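Tyrosinase (Burkholderia thailandensis, PDB 5ZRD) probably hydroxylates monophenols and oxidises the resulting catechols to quinones, using molecular oxygen bound at a pair of copper ions. Local coordinates at residues 127-131 with 132-136; 176-179 with 180-184; 406-410 with 411-415. All coordinates share one frame; numbering follows the deposited sequence.

Contact 1: 127-131 with 132-136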
loop_
_atom_site.group_PDB
_atom_site.type_symbol
_atom_site.label_atom_id
_atom_site.label_comp_id
_atom_site.label_asym_id
_atom_site.label_seq_id
_atom_site.Cartn_x
_atom_site.Cartn_y
_atom_site.Cartn_z
ATOM N N HIS A 127 -1.370 52.842 11.516
ATOM C CA HIS A 127 -1.914 52.888 10.149
ATOM C C HIS A 127 -1.929 51.532 9.413
ATOM O O HIS A 127 -2.420 51.467 8.291
ATOM C CB HIS A 127 -1.104 53.907 9.356
ATOM C CG HIS A 127 -1.284 55.261 9.929
ATOM N ND1 HIS A 127 -0.234 55.992 10.443
ATOM C CD2 HIS A 127 -2.411 55.958 10.170
ATOM C CE1 HIS A 127 -0.694 57.120 10.931
ATOM N NE2 HIS A 127 -2.033 57.118 10.780
ATOM N N GLY A 128 -1.374 50.464 9.978
ATOM C CA GLY A 128 -1.394 49.173 9.298
ATOM C C GLY A 128 -0.285 49.046 8.266
ATOM O O GLY A 128 0.819 49.520 8.471
ATOM N N ILE A 129 -0.573 48.423 7.143
ATOM C CA ILE A 129 0.509 48.023 6.254
ATOM C C ILE A 129 0.956 49.237 5.432
ATOM O O ILE A 129 0.143 49.961 4.901
ATOM C CB ILE A 129 0.086 46.851 5.354
ATOM C CG1 ILE A 129 -0.584 45.727 6.145
ATOM C CG2 ILE A 129 1.271 46.356 4.532
ATOM C CD1 ILE A 129 -1.009 44.581 5.277
ATOM N N PRO A 130 2.264 49.430 5.297
ATOM C CA PRO A 130 2.753 50.501 4.408
ATOM C C PRO A 130 2.112 50.400 3.019
ATOM O O PRO A 130 2.044 49.289 2.491
ATOM C CB PRO A 130 4.274 50.253 4.335
ATOM C CG PRO A 130 4.596 49.698 5.698
ATOM C CD PRO A 130 3.388 48.833 6.035
ATOM N N SER A 131 1.691 51.526 2.431
ATOM C CA SER A 131 0.913 51.481 1.155
ATOM C C SER A 131 1.775 50.965 -0.012
ATOM O O SER A 131 1.224 50.484 -0.992
ATOM C CB SER A 131 0.313 52.809 0.822
ATOM O OG SER A 131 1.345 53.774 0.667
ATOM N N ILE A 132 3.103 50.991 0.073
ATOM C CA ILE A 132 3.897 50.442 -1.059
ATOM C C ILE A 132 3.573 48.957 -1.223
ATOM O O ILE A 132 3.676 48.464 -2.324
ATOM C CB ILE A 132 5.418 50.679 -0.915
ATOM C CG1 ILE A 132 6.215 50.155 -2.115
ATOM C CG2 ILE A 132 5.948 50.066 0.371
ATOM C CD1 ILE A 132 5.794 50.730 -3.435
ATOM N N LEU A 133 3.212 48.252 -0.144
ATOM C CA LEU A 133 2.879 46.801 -0.198
ATOM C C LEU A 133 1.413 46.582 -0.592
ATOM O O LEU A 133 1.056 45.454 -0.881
ATOM C CB LEU A 133 3.121 46.145 1.167
ATOM C CG LEU A 133 4.533 46.232 1.743
ATOM C CD1 LEU A 133 4.639 45.416 3.031
ATOM C CD2 LEU A 133 5.559 45.768 0.731
ATOM N N THR A 134 0.560 47.597 -0.550
ATOM C CA THR A 134 -0.873 47.373 -0.886
ATOM C C THR A 134 -1.335 48.126 -2.148
ATOM O O THR A 134 -2.308 47.699 -2.759
ATOM C CB THR A 134 -1.781 47.774 0.276
ATOM O OG1 THR A 134 -1.588 49.161 0.578
ATOM C CG2 THR A 134 -1.494 46.931 1.500
ATOM N N GLN A 135 -0.665 49.210 -2.544
ATOM C CA GLN A 135 -1.187 50.084 -3.613
ATOM C C GLN A 135 -1.142 49.373 -4.974
ATOM O O GLN A 135 -0.308 48.466 -5.206
ATOM C CB GLN A 135 -0.424 51.410 -3.662
ATOM C CG GLN A 135 0.963 51.256 -4.266
ATOM C CD GLN A 135 1.852 52.440 -3.980
ATOM O OE1 GLN A 135 1.820 52.994 -2.889
ATOM N NE2 GLN A 135 2.651 52.829 -4.964
ATOM N N GLU A 136 -2.030 49.856 -5.863
ATOM C CA GLU A 136 -2.350 49.244 -7.174
ATOM C C GLU A 136 -1.212 49.436 -8.164
ATOM O O GLU A 136 -0.957 48.549 -8.982
ATOM C CB GLU A 136 -3.617 49.840 -7.794
ATOM C CG GLU A 136 -4.897 49.315 -7.154
ATOM C CD GLU A 136 -6.179 49.512 -7.950
ATOM O OE1 GLU A 136 -6.160 50.250 -8.990
ATOM O OE2 GLU A 136 -7.200 48.916 -7.532
HETATM O O HOH W 1 -1.999 50.050 2.989
#

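Contact 2: 176-179 with 180-184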
loop_
_atom_site.group_PDB
_atom_site.type_symbol
_atom_site.label_atom_id
_atom_site.label_comp_id
_atom_site.label_asym_id
_atom_site.label_seq_id
_atom_site.Cartn_x
_atom_site.Cartn_y
_atom_site.Cartn_z
ATOM N N VAL A 176 -4.907 35.040 -8.959
ATOM C CA VAL A 176 -4.186 36.161 -8.327
ATOM C C VAL A 176 -4.302 36.021 -6.797
ATOM O O VAL A 176 -5.362 35.701 -6.236
ATOM C CB VAL A 176 -4.670 37.531 -8.864
ATOM C CG1 VAL A 176 -6.178 37.614 -8.971
ATOM C CG2 VAL A 176 -4.175 38.734 -8.077
ATOM N N THR A 177 -3.191 36.264 -6.094
ATOM C CA THR A 177 -3.178 36.016 -4.671
ATOM C C THR A 177 -4.091 37.048 -4.042
ATOM O O THR A 177 -4.169 38.162 -4.605
ATOM C CB THR A 177 -1.766 36.045 -4.082
ATOM O OG1 THR A 177 -1.148 37.297 -4.361
ATOM C CG2 THR A 177 -0.877 34.949 -4.633
ATOM N N VAL A 178 -4.739 36.675 -2.928
ATOM C CA VAL A 178 -5.560 37.616 -2.184
ATOM C C VAL A 178 -5.227 37.583 -0.695
ATOM O O VAL A 178 -4.809 36.599 -0.168
ATOM C CB VAL A 178 -7.065 37.337 -2.383
ATOM C CG1 VAL A 178 -7.416 37.426 -3.853
ATOM C CG2 VAL A 178 -7.515 35.998 -1.801
ATOM N N ARG A 179 -5.525 38.708 -0.068
ATOM C CA ARG A 179 -5.420 38.965 1.334
ATOM C C ARG A 179 -6.819 39.235 1.880
ATOM O O ARG A 179 -7.771 39.437 1.112
ATOM C CB ARG A 179 -4.529 40.191 1.546
ATOM C CG ARG A 179 -3.068 39.964 1.156
ATOM C CD ARG A 179 -2.326 41.263 0.919
ATOM N NE ARG A 179 -0.988 41.008 0.369
ATOM C CZ ARG A 179 -0.230 41.956 -0.137
ATOM N NH1 ARG A 179 -0.587 43.216 0.041
ATOM N NH2 ARG A 179 0.856 41.658 -0.837
ATOM N N TYR A 180 -6.936 39.170 3.196
ATOM C CA TYR A 180 -8.105 39.638 3.889
ATOM C C TYR A 180 -8.531 40.962 3.250
ATOM O O TYR A 180 -7.685 41.795 3.037
ATOM C CB TYR A 180 -7.751 39.809 5.357
ATOM C CG TYR A 180 -8.797 40.394 6.261
ATOM C CD1 TYR A 180 -8.924 41.771 6.418
ATOM C CD2 TYR A 180 -9.606 39.575 7.031
ATOM C CE1 TYR A 180 -9.883 42.320 7.255
ATOM C CE2 TYR A 180 -10.560 40.103 7.885
ATOM C CZ TYR A 180 -10.691 41.484 8.005
ATOM O OH TYR A 180 -11.573 42.000 8.908
ATOM N N PRO A 181 -9.817 41.152 2.965
ATOM C CA PRO A 181 -10.927 40.295 3.486
ATOM C C PRO A 181 -11.445 39.315 2.431
ATOM O O PRO A 181 -12.545 38.796 2.563
ATOM C CB PRO A 181 -12.039 41.309 3.784
ATOM C CG PRO A 181 -11.884 42.255 2.614
ATOM C CD PRO A 181 -10.384 42.380 2.390
ATOM N N LEU A 182 -10.637 39.044 1.419
ATOM C CA LEU A 182 -11.033 38.159 0.290
ATOM C C LEU A 182 -10.626 36.692 0.520
ATOM O O LEU A 182 -9.736 36.361 1.332
ATOM C CB LEU A 182 -10.385 38.676 -0.997
ATOM C CG LEU A 182 -10.792 40.086 -1.432
ATOM C CD1 LEU A 182 -10.255 40.392 -2.835
ATOM C CD2 LEU A 182 -12.300 40.220 -1.418
ATOM N N SER A 183 -11.298 35.827 -0.254
ATOM C CA SER A 183 -11.044 34.417 -0.309
ATOM C C SER A 183 -10.453 34.019 -1.666
ATOM O O SER A 183 -10.866 34.510 -2.749
ATOM C CB SER A 183 -12.311 33.672 -0.043
ATOM O OG SER A 183 -12.061 32.282 0.060
ATOM N N GLY A 184 -9.505 33.087 -1.630
ATOM C CA GLY A 184 -9.016 32.506 -2.890
ATOM C C GLY A 184 -8.894 30.993 -2.867
ATOM O O GLY A 184 -8.043 30.459 -3.529
#

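Contact 3: 406-410 with 411-415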
loop_
_atom_site.group_PDB
_atom_site.type_symbol
_atom_site.label_atom_id
_atom_site.label_comp_id
_atom_site.label_asym_id
_atom_site.label_seq_id
_atom_site.Cartn_x
_atom_site.Cartn_y
_atom_site.Cartn_z
ATOM N N ASP A 406 14.615 46.954 18.891
ATOM C CA ASP A 406 16.045 46.564 18.981
ATOM C C ASP A 406 16.538 46.464 20.459
ATOM O O ASP A 406 17.379 45.636 20.812
ATOM C CB ASP A 406 16.929 47.551 18.228
ATOM C CG ASP A 406 16.737 47.509 16.700
ATOM O OD1 ASP A 406 16.293 46.471 16.124
ATOM O OD2 ASP A 406 17.056 48.545 16.071
ATOM N N ASP A 407 15.998 47.302 21.323
ATOM C CA ASP A 407 16.555 47.485 22.651
ATOM C C ASP A 407 15.547 47.046 23.725
ATOM O O ASP A 407 14.384 47.421 23.667
ATOM C CB ASP A 407 16.904 48.976 22.873
ATOM C CG ASP A 407 17.838 49.546 21.808
ATOM O OD1 ASP A 407 18.806 48.849 21.407
ATOM O OD2 ASP A 407 17.569 50.702 21.366
ATOM N N ALA A 408 16.028 46.245 24.677
ATOM C CA ALA A 408 15.338 45.894 25.922
ATOM C C ALA A 408 15.286 47.144 26.790
ATOM O O ALA A 408 16.336 47.605 27.190
ATOM C CB ALA A 408 16.089 44.785 26.639
ATOM N N THR A 409 14.101 47.694 27.022
ATOM C CA THR A 409 13.942 48.906 27.834
ATOM C C THR A 409 13.039 48.618 29.047
ATOM O O THR A 409 12.486 47.519 29.174
ATOM C CB THR A 409 13.336 50.068 27.030
ATOM O OG1 THR A 409 11.917 49.886 27.011
ATOM C CG2 THR A 409 13.902 50.191 25.634
ATOM N N PRO A 410 12.871 49.620 29.937
ATOM C CA PRO A 410 11.985 49.479 31.092
ATOM C C PRO A 410 10.503 49.535 30.690
ATOM O O PRO A 410 9.687 48.834 31.271
ATOM C CB PRO A 410 12.317 50.648 32.036
ATOM C CG PRO A 410 13.639 51.168 31.540
ATOM C CD PRO A 410 13.580 50.909 30.051
ATOM N N GLU A 411 10.191 50.355 29.700
ATOM C CA GLU A 411 8.836 50.515 29.202
ATOM C C GLU A 411 8.304 49.159 28.710
ATOM O O GLU A 411 7.122 48.872 28.843
ATOM C CB GLU A 411 8.850 51.588 28.106
ATOM C CG GLU A 411 7.582 51.660 27.260
ATOM C CD GLU A 411 6.562 52.711 27.677
ATOM O OE1 GLU A 411 5.401 52.335 27.961
ATOM O OE2 GLU A 411 6.924 53.904 27.704
ATOM N N LEU A 412 9.187 48.335 28.141
ATOM C CA LEU A 412 8.793 47.060 27.552
ATOM C C LEU A 412 8.686 45.983 28.640
ATOM O O LEU A 412 7.774 45.167 28.545
ATOM C CB LEU A 412 9.800 46.636 26.472
ATOM C CG LEU A 412 9.781 47.429 25.165
ATOM C CD1 LEU A 412 10.828 46.877 24.206
ATOM C CD2 LEU A 412 8.406 47.436 24.512
ATOM N N LYS A 413 9.641 45.936 29.594
ATOM C CA LYS A 413 9.579 45.090 30.831
ATOM C C LYS A 413 8.190 45.131 31.489
ATOM O O LYS A 413 7.627 44.106 31.893
ATOM C CB LYS A 413 10.535 45.591 31.923
ATOM C CG LYS A 413 11.642 44.632 32.346
ATOM C CD LYS A 413 12.962 44.916 31.645
ATOM C CE LYS A 413 14.004 43.835 31.845
ATOM N NZ LYS A 413 15.010 43.873 30.758
ATOM N N SER A 414 7.677 46.339 31.637
ATOM C CA SER A 414 6.519 46.549 32.417
ATOM C C SER A 414 5.283 46.201 31.595
ATOM O O SER A 414 4.302 45.716 32.155
ATOM C CB SER A 414 6.453 47.957 32.908
ATOM O OG SER A 414 6.026 48.782 31.854
ATOM N N LEU A 415 5.303 46.438 30.294
ATOM C CA LEU A 415 4.153 46.022 29.500
ATOM C C LEU A 415 3.884 44.527 29.728
ATOM O O LEU A 415 2.730 44.133 29.810
ATOM C CB LEU A 415 4.420 46.313 28.023
ATOM C CG LEU A 415 3.381 45.729 27.071
ATOM C CD1 LEU A 415 2.095 46.539 27.124
ATOM C CD2 LEU A 415 3.938 45.649 25.663
#

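Contact 1: 127-131 with 132-136
A chi1 of -48° sets CG1 of Ile-129 beside its backbone N and leaves the CG2 methyl anti to that N, pointing at Leu-133, and Thr-134 adopts a first torsion of 60° that sets OG1 between its own N and carbonyl carbon while turning CG2 toward the isoleucine. The two hydrophobic side chains, Ile-129 and Leu-133, cross at about a right angle, Ile-129 CG2 lying 3.8 Å from Leu-133 CD1. Thr-134 CG2 packs beside the same methyl at 4.1 Å. Around this patch the backbone winds through two overlapping turns, closed by Leu-133 N to Pro-130 O and by Thr-134 N to Ser-131 O at 3.0 Å, the latter from well above the carbonyl plane. Gln-135 N reaches Ser-131 O from a different direction, 2.8 Å away and nearly in line with the C=O bond, so two amides grip one oxygen. The polar face of Thr-134 is completed by a water, which donates to Ile-129 O at 2.9 Å and lies 2.6 Å from Thr-134 OG1. The outer polar groups look elsewhere: Ser-131 OG pairs with Gln-18 and Gln-135 NE2 with Lys-137 O. Ile-129 also rests on helix 205-221 and on Ile-315, while Leu-133 touches Phe-318 of helix 315-334, which carries the copper ligand His-320. This link between helix 122-127 and strand 137-140 thus divides its chemistry: the methyls of Ile-129 and Leu-133 face helices 205-221 and 315-334, and the carbonyls of residues 129 to 131 are met by amides or water, which would be expected to lower the cost of burying them.

Contact 2: 176-179 with 180-184
Arg-179 O receives the N-H of Leu-182 at 2.9 Å, a bond of 154° at the hydrogen whose donor sits 19° from the carbonyl plane, and this closes the chain on itself. Leu-182 CB follows its amide inward and comes to 3.4 Å from Arg-179 O. It also meets Val-178 CB at 3.8 Å, so the branched carbon of the valine lies alongside the root of the leucine side chain. Farther on, the two arms stay together through a methyl of Val-178: with CG1 beside the backbone N (chi1 -59°), CG2 falls between N and the carbonyl carbon and lies 3.5 Å from Gly-184 N and just as near Ser-183 C. Having no side chain, Gly-184 lets this methyl settle directly against the backbone. The bend between the arms is a type VI beta turn, with Tyr-180 and Pro-181 at its corners joined by a cis peptide. The tyrosine ring is folded back onto the proline, whose CB stands 4.0 Å above the plane over the ring centre, as is common in aromatic-proline cis turns. The corner is wedged against helix 205-221, Tyr-180 touching Leu-211 and Asn-215 and Pro-181 touching Asn-208. Arg-179, extended from CG to NE, leaves the turn altogether; its NH2 forms a salt bridge with Asp-313 and also donates to Leu-149 O, which together fix the position of the guanidinium. The side chain of Arg-179 is about 10 Å from that of the copper ligand His-281. On the far arm, Ser-183 OG pairs with Thr-195 OG1 of helix 189-200.

Contact 3: 406-410 with 411-415
Thr-409 holds an extended backbone and Pro-410 turns to helical angles, so the chain passes from the loop after strand 398-400 into the short helix 410-415 within a single step. Thr-409 is the N-cap of that helix. Its OG1, placed between N and the carbonyl carbon by a chi1 of 82°, bends back over the first turn and accepts a weak hydrogen bond from Leu-412 N at 3.3 Å. The proline follows in the first helical position, where a missing N-H costs no helical bond, because a first-turn amide has no helix carbonyl four residues earlier to bond to. Regular i+4 bonding begins at once: Lys-413 N points almost straight at Thr-409 O, with 171° at the hydrogen, and Ser-414 N donates to Pro-410 O at 3.2 Å. The lysine chain is bent at chi2 and folds back along the loop, CD 3.6 Å from Thr-409 O and NZ near Ala-408 CB. On another side of the turn, Leu-412 lies against oxygens of the loop: CG is 3.7 Å from Thr-409 OG1, and CD1 reaches back to 3.6 Å from Asp-407 O. This leucine and Leu-415 both lean on Tyr-238 of helix 237-244, and Leu-412 touches Val-242 too, packing this face of the surface helix on helix 237-244. Asp-406, at the start of the loop, is tied by its carbonyl to Gln-333 of helix 315-334. One turn into the helix, Ser-414 OG donates to Glu-411 O at 3.2 Å, approaching from above the carbonyl plane.

From the N terminus the three contacts come in series, none nested in or crossing another. Contact 1 closes the link from helix 122-127 to strand 137-140; contact 2 closes a bend in the loop between strand 165-167 and helix 189-200; contact 3 starts helix 410-415. Contacts 1 and 2 meet directly, Leu-133 O lying 2.9 Å from Arg-179 NH1 in a probable hydrogen bond, and both pack on helix 205-221 in the central domain. Contact 3 touches neither and lies across the chain's centre from contact 2, about 23 Å away at the nearest atoms. Helix 315-334 gives the link to contact 3: contact 1 and the loop of contact 3 both touch it.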